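PDB 3PJ0: Lmo0305 protein from Listeria monocytogenes, which is of unknown function but belongs to the large superfamily of pyridoxal-phosphate-dependent proteins whose fold is shared with the aminotransferases. Local coordinates for residues R91-P96 and E136-V141; M74-A79 and S173-G178; S201-F206 and A214-A219; P155-L160 and P186-S191. All blocks are in the same frame, centred on the assembly; numbering follows the deposited sequence.

Contact 1: R91-P96 and E136-V141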
loop_
_atom_site.group_PDB
_atom_site.type_symbol
_atom_site.label_atom_id
_atom_site.label_comp_id
_atom_site.label_asym_id
_atom_site.label_seq_id
_atom_site.Cartn_x
_atom_site.Cartn_y
_atom_site.Cartn_z
ATOM N N ARG A 91 -13.159 -12.396 19.790
ATOM C CA ARG A 91 -13.371 -11.177 20.575
ATOM C C ARG A 91 -12.003 -10.598 20.942
ATOM O O ARG A 91 -11.065 -11.347 21.239
ATOM C CB ARG A 91 -14.195 -11.434 21.847
ATOM C CG ARG A 91 -15.728 -11.409 21.649
ATOM C CD ARG A 91 -16.215 -12.485 20.748
ATOM N NE ARG A 91 -15.837 -13.808 21.248
ATOM C CZ ARG A 91 -15.991 -14.951 20.581
ATOM N NH1 ARG A 91 -16.540 -14.963 19.367
ATOM N NH2 ARG A 91 -15.589 -16.093 21.142
ATOM N N VAL A 92 -11.888 -9.280 20.887
ATOM C CA VAL A 92 -10.680 -8.556 21.356
ATOM C C VAL A 92 -11.136 -7.420 22.260
ATOM O O VAL A 92 -12.340 -7.137 22.322
ATOM C CB VAL A 92 -9.814 -8.004 20.217
ATOM C CG1 VAL A 92 -9.371 -9.131 19.305
ATOM C CG2 VAL A 92 -10.548 -6.926 19.404
ATOM N N ALA A 93 -10.203 -6.751 22.937
ATOM C CA ALA A 93 -10.565 -5.647 23.795
ATOM C C ALA A 93 -9.588 -4.487 23.656
ATOM O O ALA A 93 -8.376 -4.681 23.549
ATOM C CB ALA A 93 -10.670 -6.101 25.290
ATOM N N TYR A 94 -10.132 -3.287 23.626
ATOM C CA TYR A 94 -9.320 -2.103 23.543
ATOM C C TYR A 94 -10.087 -0.829 23.940
ATOM O O TYR A 94 -11.295 -0.874 24.168
ATOM C CB TYR A 94 -8.711 -1.965 22.161
ATOM C CG TYR A 94 -9.648 -2.003 20.940
ATOM C CD1 TYR A 94 -10.844 -1.298 20.895
ATOM C CD2 TYR A 94 -9.255 -2.692 19.767
ATOM C CE1 TYR A 94 -11.650 -1.308 19.731
ATOM C CE2 TYR A 94 -10.027 -2.687 18.622
ATOM C CZ TYR A 94 -11.221 -2.012 18.595
ATOM O OH TYR A 94 -11.970 -2.043 17.424
ATOM N N HIS A 95 -9.373 0.295 24.011
ATOM C CA HIS A 95 -9.973 1.563 24.362
ATOM C C HIS A 95 -11.066 1.927 23.321
ATOM O O HIS A 95 -10.907 1.638 22.130
ATOM C CB HIS A 95 -8.891 2.655 24.391
ATOM C CG HIS A 95 -9.354 3.968 24.954
ATOM N ND1 HIS A 95 -9.984 4.920 24.191
ATOM C CD2 HIS A 95 -9.254 4.492 26.201
ATOM C CE1 HIS A 95 -10.280 5.967 24.948
ATOM N NE2 HIS A 95 -9.846 5.731 26.175
ATOM N N PRO A 96 -12.171 2.560 23.751
ATOM C CA PRO A 96 -13.251 2.977 22.832
ATOM C C PRO A 96 -12.806 3.810 21.584
ATOM O O PRO A 96 -13.455 3.769 20.530
ATOM C CB PRO A 96 -14.133 3.866 23.730
ATOM C CG PRO A 96 -13.953 3.314 25.068
ATOM C CD PRO A 96 -12.510 2.898 25.146
ATOM N N GLU A 136 -16.742 -11.580 28.973
ATOM C CA GLU A 136 -16.398 -12.781 28.244
ATOM C C GLU A 136 -14.911 -12.749 27.935
ATOM O O GLU A 136 -14.291 -11.670 27.918
ATOM C CB GLU A 136 -17.212 -12.931 26.949
ATOM C CG GLU A 136 -17.111 -11.752 26.027
ATOM C CD GLU A 136 -18.033 -11.884 24.839
ATOM O OE1 GLU A 136 -17.943 -12.913 24.145
ATOM O OE2 GLU A 136 -18.854 -10.966 24.624
ATOM N N PRO A 137 -14.334 -13.926 27.675
ATOM C CA PRO A 137 -12.911 -13.990 27.385
ATOM C C PRO A 137 -12.568 -13.364 26.035
ATOM O O PRO A 137 -13.431 -13.279 25.144
ATOM C CB PRO A 137 -12.609 -15.495 27.366
ATOM C CG PRO A 137 -13.820 -16.158 27.954
ATOM C CD PRO A 137 -14.958 -15.257 27.690
ATOM N N VAL A 138 -11.320 -12.932 25.913
ATOM C CA VAL A 138 -10.817 -12.334 24.674
ATOM C C VAL A 138 -9.514 -12.984 24.230
ATOM O O VAL A 138 -8.778 -13.519 25.060
ATOM C CB VAL A 138 -10.598 -10.809 24.831
ATOM C CG1 VAL A 138 -11.963 -10.121 25.027
ATOM C CG2 VAL A 138 -9.617 -10.485 25.991
ATOM N N SER A 139 -9.244 -12.986 22.918
ATOM C CA SER A 139 -7.982 -13.515 22.405
ATOM C C SER A 139 -6.843 -12.539 22.653
ATOM O O SER A 139 -5.707 -12.954 22.911
ATOM C CB SER A 139 -8.048 -13.820 20.906
ATOM O OG SER A 139 -8.503 -12.700 20.163
ATOM N N SER A 140 -7.134 -11.246 22.507
ATOM C CA SER A 140 -6.135 -10.226 22.756
ATOM C C SER A 140 -6.712 -8.910 23.285
ATOM O O SER A 140 -7.930 -8.618 23.183
ATOM C CB SER A 140 -5.369 -9.916 21.464
ATOM O OG SER A 140 -6.208 -9.218 20.591
ATOM N N VAL A 141 -5.804 -8.156 23.890
ATOM C CA VAL A 141 -6.033 -6.795 24.335
ATOM C C VAL A 141 -5.031 -5.991 23.526
ATOM O O VAL A 141 -3.866 -6.405 23.334
ATOM C CB VAL A 141 -5.775 -6.633 25.860
ATOM C CG1 VAL A 141 -5.707 -5.163 26.280
ATOM C CG2 VAL A 141 -6.858 -7.349 26.644
HETATM O O HOH W 1 -15.663 -14.520 24.179
#
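The guanidinium of Arg91 and the carboxylate of Glu136 lie in planes only 26° apart, yet they are not set edge to edge. Glu136 OE1 stands well out of the guanidinium plane, and the salt bridge it makes is long, with 3.7 Å between Arg91 NE and Glu136 OE1. No N-H of Arg91 points at that oxygen. The N-H of NE goes instead to water 1, 3.0 Å from Arg91 NE, and the water spends both its protons on the other segment: it stands 2.8 Å from Glu136 OE1 and 2.7 Å from Pro137 O. Bends at chi2 (64°) and chi3 (58°) fold the arginine chain so that CG, CD and NE all pass near the carboxylate.

Further along, the backbones take over. Ser139 N donates to Arg91 O over 3.0 Å, and Ala93 N to Ser140 O, also over 3.0 Å. The hydroxyl of Ser139 sits near Arg91 O as well, but Asn89 O competes for its proton. On one side of the sheet the methyl of Ala93 touches both Val138 and Val141, its CB 4.2 Å from Val138 CG1; on the other, Val92 CG1 touches Ser140 OG at 3.4 Å.

The chemistry is thus graded. The largely buried backbones are joined by direct hydrogen bonds and flanked by small apolar groups, whereas at the exposed end opposite charges meet mainly through a water, an attraction that solvent would probably weaken.

Contact 2: M74-A79 and S173-G178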
loop_
_atom_site.group_PDB
_atom_site.type_symbol
_atom_site.label_atom_id
_atom_site.label_comp_id
_atom_site.label_asym_id
_atom_site.label_seq_id
_atom_site.Cartn_x
_atom_site.Cartn_y
_atom_site.Cartn_z
HETATM N N MSE A 74 -3.730 -1.891 7.791
HETATM C CA MSE A 74 -3.581 -3.284 7.364
HETATM C C MSE A 74 -2.905 -4.148 8.444
HETATM O O MSE A 74 -3.373 -5.242 8.813
HETATM C CB MSE A 74 -2.667 -3.322 6.115
HETATM C CG MSE A 74 -2.587 -4.658 5.492
HETATM SE SE MSE A 74 -1.586 -4.593 3.857
HETATM C CE MSE A 74 -2.767 -3.425 2.810
ATOM N N ALA A 75 -1.786 -3.656 8.957
ATOM C CA ALA A 75 -0.940 -4.462 9.857
ATOM C C ALA A 75 -1.611 -4.896 11.152
ATOM O O ALA A 75 -1.454 -6.055 11.567
ATOM C CB ALA A 75 0.354 -3.738 10.146
ATOM N N GLN A 76 -2.392 -3.998 11.761
ATOM C CA GLN A 76 -3.016 -4.271 13.076
ATOM C C GLN A 76 -4.252 -5.170 12.991
ATOM O O GLN A 76 -4.420 -6.028 13.844
ATOM C CB GLN A 76 -3.283 -2.992 13.832
ATOM C CG GLN A 76 -2.014 -2.276 14.198
ATOM C CD GLN A 76 -2.211 -1.353 15.374
ATOM O OE1 GLN A 76 -1.652 -1.579 16.455
ATOM N NE2 GLN A 76 -3.055 -0.334 15.197
ATOM N N GLN A 77 -5.095 -4.978 11.968
ATOM C CA GLN A 77 -6.221 -5.911 11.741
ATOM C C GLN A 77 -5.670 -7.347 11.594
ATOM O O GLN A 77 -6.243 -8.325 12.115
ATOM C CB GLN A 77 -6.939 -5.551 10.464
ATOM C CG GLN A 77 -7.751 -4.303 10.504
ATOM C CD GLN A 77 -8.383 -4.094 9.155
ATOM O OE1 GLN A 77 -8.746 -5.075 8.485
ATOM N NE2 GLN A 77 -8.541 -2.817 8.744
ATOM N N ILE A 78 -4.572 -7.467 10.841
ATOM C CA ILE A 78 -3.890 -8.753 10.643
ATOM C C ILE A 78 -3.333 -9.322 11.950
ATOM O O ILE A 78 -3.516 -10.522 12.229
ATOM C CB ILE A 78 -2.767 -8.630 9.564
ATOM C CG1 ILE A 78 -3.411 -8.413 8.206
ATOM C CG2 ILE A 78 -1.819 -9.880 9.536
ATOM C CD1 ILE A 78 -2.399 -7.998 7.084
ATOM N N ALA A 79 -2.708 -8.484 12.783
ATOM C CA ALA A 79 -2.148 -8.955 14.045
ATOM C C ALA A 79 -3.259 -9.578 14.899
ATOM O O ALA A 79 -3.094 -10.686 15.425
ATOM C CB ALA A 79 -1.421 -7.782 14.820
ATOM N N SER A 173 -3.286 -12.555 24.542
ATOM C CA SER A 173 -2.179 -11.955 23.793
ATOM C C SER A 173 -2.252 -10.440 23.973
ATOM O O SER A 173 -3.350 -9.893 24.087
ATOM C CB SER A 173 -2.254 -12.289 22.298
ATOM O OG SER A 173 -2.174 -13.684 22.048
ATOM N N LEU A 174 -1.097 -9.774 24.035
ATOM C CA LEU A 174 -1.053 -8.329 24.256
ATOM C C LEU A 174 -0.358 -7.736 23.046
ATOM O O LEU A 174 0.765 -8.151 22.713
ATOM C CB LEU A 174 -0.304 -7.982 25.556
ATOM C CG LEU A 174 -0.553 -6.575 26.157
ATOM C CD1 LEU A 174 -2.000 -6.382 26.604
ATOM C CD2 LEU A 174 0.424 -6.270 27.334
ATOM N N HIS A 175 -1.050 -6.803 22.374
ATOM C CA HIS A 175 -0.581 -6.137 21.165
ATOM C C HIS A 175 -0.417 -4.636 21.380
ATOM O O HIS A 175 -1.335 -3.973 21.894
ATOM C CB HIS A 175 -1.572 -6.328 19.980
ATOM C CG HIS A 175 -1.173 -5.544 18.765
ATOM N ND1 HIS A 175 -0.175 -5.968 17.914
ATOM C CD2 HIS A 175 -1.599 -4.344 18.288
ATOM C CE1 HIS A 175 -0.013 -5.071 16.959
ATOM N NE2 HIS A 175 -0.846 -4.064 17.172
ATOM N N LEU A 176 0.736 -4.101 20.960
ATOM C CA LEU A 176 1.036 -2.679 21.081
ATOM C C LEU A 176 0.778 -1.886 19.817
ATOM O O LEU A 176 1.383 -2.161 18.788
ATOM C CB LEU A 176 2.512 -2.468 21.493
ATOM C CG LEU A 176 3.067 -1.025 21.527
ATOM C CD1 LEU A 176 2.218 -0.164 22.464
ATOM C CD2 LEU A 176 4.543 -0.993 21.953
ATOM N N ASP A 177 -0.183 -0.956 19.888
ATOM C CA ASP A 177 -0.373 0.036 18.861
ATOM C C ASP A 177 0.677 1.084 19.229
ATOM O O ASP A 177 0.474 1.937 20.093
ATOM C CB ASP A 177 -1.809 0.626 18.799
ATOM C CG ASP A 177 -1.954 1.666 17.691
ATOM O OD1 ASP A 177 -0.923 2.256 17.302
ATOM O OD2 ASP A 177 -3.083 1.864 17.182
ATOM N N GLY A 178 1.827 0.962 18.588
ATOM C CA GLY A 178 2.957 1.813 18.812
ATOM C C GLY A 178 3.155 2.819 17.702
ATOM O O GLY A 178 4.301 3.158 17.366
#
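A first torsion of 175° turns the His175 ring away from its own amide nitrogen and up toward helix 72-87, while Gln76 holds CG beside its own N and reaches down with an extended chain to meet it. The two side chains cross at about a right angle, amide and imidazole planes 52° apart. Gln76 OE1 lies at the ring edge, almost exactly in the ring plane, 2.7 Å from His175 NE2, which donates to it along a somewhat bent path (146° at the hydrogen). The other end of the same amide turns to the next residue on this side of the strand: Gln76 NE2 donates to Asp177 OD2 at 3.0 Å, keeping to its amide plane but coming down on the carboxylate from above. One turn later Ala79 CB rests 3.7 Å from His175 CE1.

Helix and strand run antiparallel here, their axes 10.2 Å apart. Beyond the pair, His175 ND1 is bonded to Ser201 OG, and Asp177 OD2 to N1 of the modified residue LLP at position 208. An acidic side chain at the pyridine nitrogen is the hallmark of the aminotransferase-like fold.

Both ends of one buried amide are therefore used: OE1 accepts from His175 and NE2 donates to Asp177. A flipped amide would set N-H against N-H, so the orientation is probably fixed. Gln76 acts as a second-shell residue, consistent with a part in positioning the carboxylate that meets the cofactor.

Contact 3: S201-F206 and A214-A219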
loop_
_atom_site.group_PDB
_atom_site.type_symbol
_atom_site.label_atom_id
_atom_site.label_comp_id
_atom_site.label_asym_id
_atom_site.label_seq_id
_atom_site.Cartn_x
_atom_site.Cartn_y
_atom_site.Cartn_z
ATOM N N SER A 201 3.092 -8.728 20.280
ATOM C CA SER A 201 3.323 -8.145 18.966
ATOM C C SER A 201 3.266 -6.631 19.062
ATOM O O SER A 201 2.705 -6.066 20.008
ATOM C CB SER A 201 2.316 -8.686 17.925
ATOM O OG SER A 201 0.965 -8.473 18.337
ATOM N N VAL A 202 3.870 -5.971 18.087
ATOM C CA VAL A 202 3.897 -4.504 18.059
ATOM C C VAL A 202 3.882 -3.957 16.637
ATOM O O VAL A 202 4.523 -4.491 15.727
ATOM C CB VAL A 202 5.124 -3.951 18.808
ATOM C CG1 VAL A 202 6.410 -4.689 18.385
ATOM C CG2 VAL A 202 5.254 -2.384 18.643
ATOM N N TYR A 203 3.181 -2.843 16.498
ATOM C CA TYR A 203 3.118 -2.057 15.295
ATOM C C TYR A 203 3.730 -0.692 15.576
ATOM O O TYR A 203 3.421 -0.091 16.607
ATOM C CB TYR A 203 1.665 -1.871 14.853
ATOM C CG TYR A 203 1.401 -0.514 14.238
ATOM C CD1 TYR A 203 2.026 -0.136 13.052
ATOM C CD2 TYR A 203 0.549 0.387 14.858
ATOM C CE1 TYR A 203 1.843 1.133 12.515
ATOM C CE2 TYR A 203 0.290 1.639 14.297
ATOM C CZ TYR A 203 0.948 2.022 13.132
ATOM O OH TYR A 203 0.711 3.281 12.594
ATOM N N VAL A 204 4.635 -0.258 14.699
ATOM C CA VAL A 204 5.217 1.088 14.759
ATOM C C VAL A 204 5.059 1.811 13.391
ATOM O O VAL A 204 5.081 1.188 12.323
ATOM C CB VAL A 204 6.720 1.094 15.234
ATOM C CG1 VAL A 204 6.831 0.607 16.679
ATOM C CG2 VAL A 204 7.607 0.267 14.292
ATOM N N SER A 205 4.907 3.137 13.434
ATOM C CA SER A 205 4.775 3.976 12.248
ATOM C C SER A 205 6.056 4.755 11.944
ATOM O O SER A 205 6.857 5.069 12.855
ATOM C CB SER A 205 3.651 5.010 12.432
ATOM O OG SER A 205 3.390 5.696 11.208
ATOM N N PHE A 206 6.221 5.115 10.670
ATOM C CA PHE A 206 7.336 5.977 10.261
ATOM C C PHE A 206 6.862 7.325 9.702
ATOM O O PHE A 206 7.674 8.087 9.185
ATOM C CB PHE A 206 8.242 5.205 9.297
ATOM C CG PHE A 206 8.845 4.037 9.948
ATOM C CD1 PHE A 206 9.961 4.187 10.760
ATOM C CD2 PHE A 206 8.215 2.814 9.908
ATOM C CE1 PHE A 206 10.489 3.112 11.445
ATOM C CE2 PHE A 206 8.723 1.743 10.592
ATOM C CZ PHE A 206 9.866 1.887 11.384
ATOM N N ALA A 214 5.159 7.469 4.612
ATOM C CA ALA A 214 4.154 6.486 5.002
ATOM C C ALA A 214 4.839 5.168 5.344
ATOM O O ALA A 214 6.035 5.003 5.119
ATOM C CB ALA A 214 3.129 6.268 3.890
ATOM N N GLY A 215 4.089 4.238 5.901
ATOM C CA GLY A 215 4.656 2.927 6.213
ATOM C C GLY A 215 4.640 2.526 7.668
ATOM O O GLY A 215 4.499 3.355 8.583
ATOM N N ALA A 216 4.837 1.218 7.862
ATOM C CA ALA A 216 4.684 0.589 9.148
ATOM C C ALA A 216 5.526 -0.663 9.245
ATOM O O ALA A 216 5.845 -1.314 8.234
ATOM C CB ALA A 216 3.215 0.203 9.325
ATOM N N ILE A 217 5.862 -1.012 10.466
ATOM C CA ILE A 217 6.517 -2.278 10.752
ATOM C C ILE A 217 5.644 -2.992 11.767
ATOM O O ILE A 217 5.156 -2.377 12.717
ATOM C CB ILE A 217 7.931 -2.113 11.386
ATOM C CG1 ILE A 217 8.990 -1.905 10.317
ATOM C CG2 ILE A 217 8.336 -3.381 12.214
ATOM C CD1 ILE A 217 9.492 -3.190 9.637
ATOM N N LEU A 218 5.431 -4.286 11.535
ATOM C CA LEU A 218 4.776 -5.173 12.502
ATOM C C LEU A 218 5.868 -6.176 12.893
ATOM O O LEU A 218 6.492 -6.809 12.013
ATOM C CB LEU A 218 3.600 -5.906 11.895
ATOM C CG LEU A 218 2.830 -6.877 12.774
ATOM C CD1 LEU A 218 2.074 -6.168 13.914
ATOM C CD2 LEU A 218 1.834 -7.734 11.904
ATOM N N ALA A 219 6.085 -6.326 14.198
ATOM C CA ALA A 219 7.121 -7.216 14.702
ATOM C C ALA A 219 6.632 -8.183 15.802
ATOM O O ALA A 219 5.693 -7.894 16.575
ATOM C CB ALA A 219 8.330 -6.373 15.223
HETATM O O HOH W 2 1.880 3.768 10.128
#
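Strands 201-205 and 216-219 form an antiparallel hairpin pair, axes 4.8 Å apart and directions at 166°, in which Val202-Ala219 and Val204-Ile217 are hydrogen-bonded pairs and Tyr203-Leu218 and Ser205-Ala216 are non-hydrogen-bonded ones. In the middle Val204 N donates to Ile217 O at 2.9 Å, and Ile217 N answers to Val204 O. At the turn end the pairing slackens, with Phe206 N reaching Gly215 O over 3.2 Å from above the carbonyl plane. Gly215 itself has a phi of 119°, a conformation that its missing CB makes possible.

On the face of Val204 and Ile217 these two side chains lie side by side, pointing the same way, with Val204 CG2 3.8 Å from Ile217 CB. Phe206, just past the strand, starts off to the side, and its ring then comes in: with CG beside its backbone N (chi1 -63°), the CE2 edge of Phe206 lies 3.7 Å from Ile217 CG1. The other face carries Tyr203, whose ring edge meets the methyl of Ala216, CE1 to CB 3.6 Å. Beyond that edge, water 2 lies 2.8 Å from Tyr203 OH and 2.7 Å from Ser205 OG, and it is also near Gly215 O of the partner segment.

Ile57 and Leu61 of helix 48-61 cover the valine and isoleucine face, while Tyr203 turns to His175 and Asp177 on the adjoining strand 173-178. Strand 216-220 is flanked on its other side by strand 65-69, antiparallel to it, and is the one reversed strand of the large mixed sheet.

Contact 4: P155-L160 and P186-S191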
loop_
_atom_site.group_PDB
_atom_site.type_symbol
_atom_site.label_atom_id
_atom_site.label_comp_id
_atom_site.label_asym_id
_atom_site.label_seq_id
_atom_site.Cartn_x
_atom_site.Cartn_y
_atom_site.Cartn_z
ATOM N N PRO A 155 -0.383 5.281 30.980
ATOM C CA PRO A 155 -0.374 4.748 32.321
ATOM C C PRO A 155 1.064 4.744 32.867
ATOM O O PRO A 155 2.050 4.728 32.101
ATOM C CB PRO A 155 -0.845 3.313 32.121
ATOM C CG PRO A 155 -0.331 2.948 30.768
ATOM C CD PRO A 155 -0.530 4.226 29.967
ATOM N N ALA A 156 1.192 4.765 34.182
ATOM C CA ALA A 156 2.505 4.557 34.785
ATOM C C ALA A 156 3.085 3.249 34.203
ATOM O O ALA A 156 2.338 2.306 33.901
ATOM C CB ALA A 156 2.361 4.445 36.287
ATOM N N PHE A 157 4.407 3.187 34.049
ATOM C CA PHE A 157 5.016 1.986 33.481
ATOM C C PHE A 157 4.681 0.739 34.314
ATOM O O PHE A 157 4.355 -0.301 33.769
ATOM C CB PHE A 157 6.535 2.135 33.278
ATOM C CG PHE A 157 7.113 1.063 32.376
ATOM C CD1 PHE A 157 6.990 1.167 30.999
ATOM C CD2 PHE A 157 7.719 -0.070 32.908
ATOM C CE1 PHE A 157 7.491 0.169 30.160
ATOM C CE2 PHE A 157 8.224 -1.074 32.065
ATOM C CZ PHE A 157 8.095 -0.954 30.705
ATOM N N GLU A 158 4.695 0.872 35.634
ATOM C CA GLU A 158 4.385 -0.258 36.523
ATOM C C GLU A 158 2.989 -0.831 36.277
ATOM O O GLU A 158 2.738 -2.012 36.505
ATOM C CB GLU A 158 4.552 0.130 37.992
ATOM C CG GLU A 158 5.995 0.465 38.379
ATOM C CD GLU A 158 6.460 1.830 37.881
ATOM O OE1 GLU A 158 5.608 2.634 37.440
ATOM O OE2 GLU A 158 7.673 2.087 37.911
ATOM N N GLU A 159 2.058 0.008 35.825
ATOM C CA GLU A 159 0.713 -0.462 35.537
ATOM C C GLU A 159 0.674 -1.239 34.213
ATOM O O GLU A 159 -0.138 -2.159 34.030
ATOM C CB GLU A 159 -0.273 0.709 35.557
ATOM C CG GLU A 159 -0.397 1.387 36.923
ATOM C CD GLU A 159 -0.948 0.488 38.053
ATOM O OE1 GLU A 159 -1.494 -0.602 37.777
ATOM O OE2 GLU A 159 -0.863 0.912 39.229
ATOM N N LEU A 160 1.543 -0.869 33.274
ATOM C CA LEU A 160 1.652 -1.595 32.017
ATOM C C LEU A 160 2.247 -2.968 32.342
ATOM O O LEU A 160 1.798 -3.968 31.828
ATOM C CB LEU A 160 2.516 -0.770 31.048
ATOM C CG LEU A 160 2.609 -1.147 29.575
ATOM C CD1 LEU A 160 1.227 -1.186 28.932
ATOM C CD2 LEU A 160 3.502 -0.129 28.874
ATOM N N PRO A 186 11.341 8.907 26.006
ATOM C CA PRO A 186 11.917 9.888 26.979
ATOM C C PRO A 186 11.183 9.963 28.338
ATOM O O PRO A 186 11.832 9.935 29.404
ATOM C CB PRO A 186 11.831 11.227 26.230
ATOM C CG PRO A 186 11.796 10.836 24.764
ATOM C CD PRO A 186 11.024 9.531 24.708
ATOM N N PHE A 187 9.855 9.974 28.315
ATOM C CA PHE A 187 9.056 10.026 29.542
ATOM C C PHE A 187 9.185 8.752 30.365
ATOM O O PHE A 187 9.423 8.811 31.551
ATOM C CB PHE A 187 7.569 10.281 29.257
ATOM C CG PHE A 187 6.695 10.081 30.455
ATOM C CD1 PHE A 187 6.631 11.045 31.441
ATOM C CD2 PHE A 187 6.005 8.895 30.639
ATOM C CE1 PHE A 187 5.846 10.835 32.592
ATOM C CE2 PHE A 187 5.230 8.690 31.766
ATOM C CZ PHE A 187 5.157 9.656 32.756
ATOM N N TYR A 188 9.080 7.604 29.710
ATOM C CA TYR A 188 9.223 6.355 30.439
ATOM C C TYR A 188 10.653 6.054 30.901
ATOM O O TYR A 188 10.838 5.293 31.827
ATOM C CB TYR A 188 8.687 5.179 29.630
ATOM C CG TYR A 188 7.200 4.928 29.686
ATOM C CD1 TYR A 188 6.454 5.135 30.851
ATOM C CD2 TYR A 188 6.558 4.352 28.605
ATOM C CE1 TYR A 188 5.071 4.826 30.898
ATOM C CE2 TYR A 188 5.191 4.020 28.643
ATOM C CZ TYR A 188 4.460 4.243 29.790
ATOM O OH TYR A 188 3.105 3.909 29.779
ATOM N N GLN A 189 11.650 6.660 30.276
ATOM C CA GLN A 189 13.050 6.348 30.581
ATOM C C GLN A 189 13.282 4.811 30.391
ATOM O O GLN A 189 13.973 4.129 31.167
ATOM C CB GLN A 189 13.475 6.931 31.930
ATOM C CG GLN A 189 13.623 8.458 31.851
ATOM C CD GLN A 189 14.785 8.863 30.965
ATOM O OE1 GLN A 189 15.939 8.542 31.280
ATOM N NE2 GLN A 189 14.502 9.544 29.834
ATOM N N LYS A 190 12.654 4.307 29.324
ATOM C CA LYS A 190 12.732 2.901 28.879
ATOM C C LYS A 190 13.062 2.881 27.399
ATOM O O LYS A 190 12.612 3.745 26.657
ATOM C CB LYS A 190 11.393 2.168 29.092
ATOM C CG LYS A 190 10.965 2.053 30.560
ATOM C CD LYS A 190 11.723 0.993 31.335
ATOM C CE LYS A 190 11.382 1.038 32.799
ATOM N NZ LYS A 190 11.882 -0.162 33.541
ATOM N N SER A 191 13.833 1.897 26.941
ATOM C CA SER A 191 14.091 1.780 25.504
ATOM C C SER A 191 12.855 1.208 24.793
ATOM O O SER A 191 11.985 0.614 25.429
ATOM C CB SER A 191 15.234 0.829 25.228
ATOM O OG SER A 191 14.901 -0.457 25.698
#
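Tyr188 offers one face of its ring to the edge of Phe157, whose CD1 sits over the centre of that ring, 3.8 Å above its plane. This is an edge-to-face pair, the centroids 5.2 Å apart and the planes at 77°. A chi1 of -165° points the Phe157 ring away from its own amide nitrogen and at the tyrosine, and its CB also touches the phenol, 3.9 Å from Tyr188 CD1. The hydroxyl at the far end of the tyrosine donates to Pro155 O, 2.7 Å from Tyr188 OH; the carbonyl oxygen lies at the ring edge, near the ring plane, and so the phenol is gripped at its end as well as over its face.

Helix 157-170 begins here, with Ala156 at its N-cap position. It is the connection between strands 140-144 and 173-178, the alpha element of a beta-alpha-beta crossover, and helix 185-188, which ends with Tyr188, follows the second of those strands. The contact thus joins the start of the crossover helix to the chain that leaves the sheet.

Phe157 is in turn covered by Lys190. The lysine chain, bent at chi2 (-76°), runs over a face of the phenyl ring: CG stands 4.0 Å from the Phe157 centroid, close to the ring normal, in a CH-pi contact, and further out Lys190 CE passes 3.8 Å from Phe157 CD2. Ile195 of helix 192-196 packs against Phe157, Tyr188 and Lys190 alike.

Contacts 1, 2 and 3 reach one seven-stranded mixed sheet whose strands, numbered along the chain, lie in the order 3-2-4-5-6-7-1, the plan of aminotransferase-like proteins. Strands 140-144, 173-178 and 201-205 are consecutive neighbours, so contacts 1 and 2 touch, centres 12 Å apart, as do contacts 2 and 3, at 9 Å. Contact 4 lies 20 Å from contacts 2 and 3 and 22 Å from contact 1, centre to centre, and joins helices that precede and follow strand 173-178. In sequence, contact 1 falls within the span of contact 2, contact 4 alternates with contact 2, and contact 3 comes last. Distant sequence is gathered round the central strand, which carries the aspartate bonded to the cofactor.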